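PDB 3I4J: aminotransferase, class III from Deinococcus radiodurans, which probably acts as a pyridoxal-phosphate-dependent transaminase, moving amino groups between substrates as other class III aminotransferases do. Local coordinates for residues Arg216-Cys221 / Thr253-Val258. The protein carries 1 engineered substitution. Sequence-based numbering, arbitrary orientation.
Sequences RVRDIC and TPDIAV
R218 reaches T253 and D255 because CG stands anti to its backbone N (chi1 173°) and the chain then bends at chi2 and chi3, bringing the guanidinium from helix 213-224 to the loop that leads into strand 256-259. Both bonds leave the guanidinium edge almost in its plane. R218 NH1 donates to T253 O at 3.1 Å, lying in the carbonyl plane on a lone pair, with an N-H...O angle of 165°. R218 NH2 forms a salt bridge with D255 OD2 at 2.8 Å, meeting that oxygen on its syn side but tilted from the carboxylate plane; one hydrogen bond reinforces the salt bridge, and the 64° between the two planes is unlike a flat bidentate pair. Each member has a second partner: NH2 also forms a salt bridge with D222, and D255 OD2 accepts a hydrogen bond from the backbone N of F228 on the neighbouring parallel strand 227-231. With an alanine here in place of R218, T253 O would probably lose this donor and D255 its cationic mate. The contact thus ties a helix packed on the central mixed sheet of the aminotransferase fold to the entrance of one of its strands, and one positive charge is probably shared by two carboxylates, offsetting them only in part.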
loop_
_atom_site.group_PDB
_atom_site.type_symbol
_atom_site.label_atom_id
_atom_site.label_comp_id
_atom_site.label_asym_id
_atom_site.label_seq_id
_atom_site.Cartn_x
_atom_site.Cartn_y
_atom_site.Cartn_z
ATOM N N ARG C 216 -11.000 -30.129 10.963
ATOM C CA ARG C 216 -11.590 -30.870 9.853
ATOM C C ARG C 216 -11.275 -30.194 8.517
ATOM O O ARG C 216 -10.990 -30.873 7.532
ATOM C CB ARG C 216 -13.107 -31.013 10.049
ATOM C CG ARG C 216 -13.836 -31.767 8.924
ATOM C CD ARG C 216 -13.249 -33.158 8.677
ATOM N NE ARG C 216 -13.226 -33.960 9.894
ATOM C CZ ARG C 216 -14.294 -34.548 10.433
ATOM N NH1 ARG C 216 -15.487 -34.438 9.856
ATOM N NH2 ARG C 216 -14.173 -35.228 11.567
ATOM N N VAL C 217 -11.316 -28.863 8.479
ATOM C CA VAL C 217 -10.985 -28.143 7.249
ATOM C C VAL C 217 -9.547 -28.469 6.825
ATOM O O VAL C 217 -9.284 -28.744 5.656
ATOM C CB VAL C 217 -11.108 -26.605 7.438
ATOM C CG1 VAL C 217 -10.440 -25.873 6.267
ATOM C CG2 VAL C 217 -12.572 -26.211 7.521
ATOM N N ARG C 218 -8.623 -28.432 7.781
ATOM C CA ARG C 218 -7.216 -28.727 7.507
ATOM C C ARG C 218 -7.078 -30.111 6.867
ATOM O O ARG C 218 -6.381 -30.280 5.863
ATOM C CB ARG C 218 -6.409 -28.672 8.808
ATOM C CG ARG C 218 -4.953 -29.134 8.703
ATOM C CD ARG C 218 -4.083 -28.155 7.927
ATOM N NE ARG C 218 -4.136 -28.364 6.486
ATOM C CZ ARG C 218 -3.507 -27.599 5.598
ATOM N NH1 ARG C 218 -2.780 -26.566 6.009
ATOM N NH2 ARG C 218 -3.595 -27.869 4.304
ATOM N N ASP C 219 -7.755 -31.092 7.454
ATOM C CA ASP C 219 -7.714 -32.462 6.956
ATOM C C ASP C 219 -8.338 -32.600 5.574
ATOM O O ASP C 219 -7.782 -33.261 4.700
ATOM C CB ASP C 219 -8.406 -33.407 7.945
ATOM C CG ASP C 219 -7.629 -33.571 9.238
ATOM O OD1 ASP C 219 -6.422 -33.251 9.259
ATOM O OD2 ASP C 219 -8.221 -34.035 10.237
ATOM N N ILE C 220 -9.496 -31.980 5.366
ATOM C CA ILE C 220 -10.145 -32.044 4.064
ATOM C C ILE C 220 -9.235 -31.428 2.995
ATOM O O ILE C 220 -9.135 -31.942 1.879
ATOM C CB ILE C 220 -11.504 -31.295 4.081
ATOM C CG1 ILE C 220 -12.496 -32.051 4.962
ATOM C CG2 ILE C 220 -12.054 -31.156 2.669
ATOM C CD1 ILE C 220 -12.784 -33.439 4.473
ATOM N N CYS C 221 -8.571 -30.329 3.341
ATOM C CA CYS C 221 -7.672 -29.669 2.402
ATOM C C CYS C 221 -6.490 -30.574 2.067
ATOM O O CYS C 221 -6.073 -30.658 0.910
ATOM C CB CYS C 221 -7.176 -28.331 2.974
ATOM S SG CYS C 221 -8.437 -27.002 2.948
ATOM N N THR C 253 -2.465 -25.281 11.574
ATOM C CA THR C 253 -1.665 -24.325 10.820
ATOM C C THR C 253 -2.075 -24.389 9.355
ATOM O O THR C 253 -2.416 -25.455 8.839
ATOM C CB THR C 253 -0.152 -24.629 10.938
ATOM O OG1 THR C 253 0.108 -25.974 10.507
ATOM C CG2 THR C 253 0.312 -24.447 12.378
ATOM N N PRO C 254 -2.065 -23.238 8.667
ATOM C CA PRO C 254 -2.439 -23.180 7.256
ATOM C C PRO C 254 -1.206 -23.369 6.381
ATOM O O PRO C 254 -0.096 -23.537 6.892
ATOM C CB PRO C 254 -3.013 -21.777 7.127
ATOM C CG PRO C 254 -2.066 -20.981 7.990
ATOM C CD PRO C 254 -1.819 -21.885 9.204
ATOM N N ASP C 255 -1.409 -23.355 5.066
ATOM C CA ASP C 255 -0.306 -23.471 4.125
ATOM C C ASP C 255 0.197 -22.050 3.851
ATOM O O ASP C 255 1.370 -21.839 3.563
ATOM C CB ASP C 255 -0.779 -24.147 2.840
ATOM C CG ASP C 255 -1.251 -25.568 3.083
ATOM O OD1 ASP C 255 -0.484 -26.340 3.702
ATOM O OD2 ASP C 255 -2.377 -25.914 2.665
ATOM N N ILE C 256 -0.709 -21.083 3.961
ATOM C CA ILE C 256 -0.377 -19.667 3.783
ATOM C C ILE C 256 -1.178 -18.855 4.800
ATOM O O ILE C 256 -2.392 -19.011 4.895
ATOM C CB ILE C 256 -0.758 -19.138 2.382
ATOM C CG1 ILE C 256 0.057 -19.842 1.300
ATOM C CG2 ILE C 256 -0.500 -17.630 2.320
ATOM C CD1 ILE C 256 -0.392 -19.497 -0.123
ATOM N N ALA C 257 -0.494 -18.012 5.574
ATOM C CA ALA C 257 -1.159 -17.158 6.551
ATOM C C ALA C 257 -1.001 -15.718 6.073
ATOM O O ALA C 257 0.119 -15.263 5.832
ATOM C CB ALA C 257 -0.529 -17.326 7.931
ATOM N N VAL C 258 -2.118 -15.015 5.916
ATOM C CA VAL C 258 -2.096 -13.625 5.458
ATOM C C VAL C 258 -2.191 -12.677 6.646
ATOM O O VAL C 258 -3.107 -12.784 7.464
ATOM C CB VAL C 258 -3.265 -13.343 4.495
ATOM C CG1 VAL C 258 -3.091 -11.958 3.852
ATOM C CG2 VAL C 258 -3.324 -14.423 3.429
#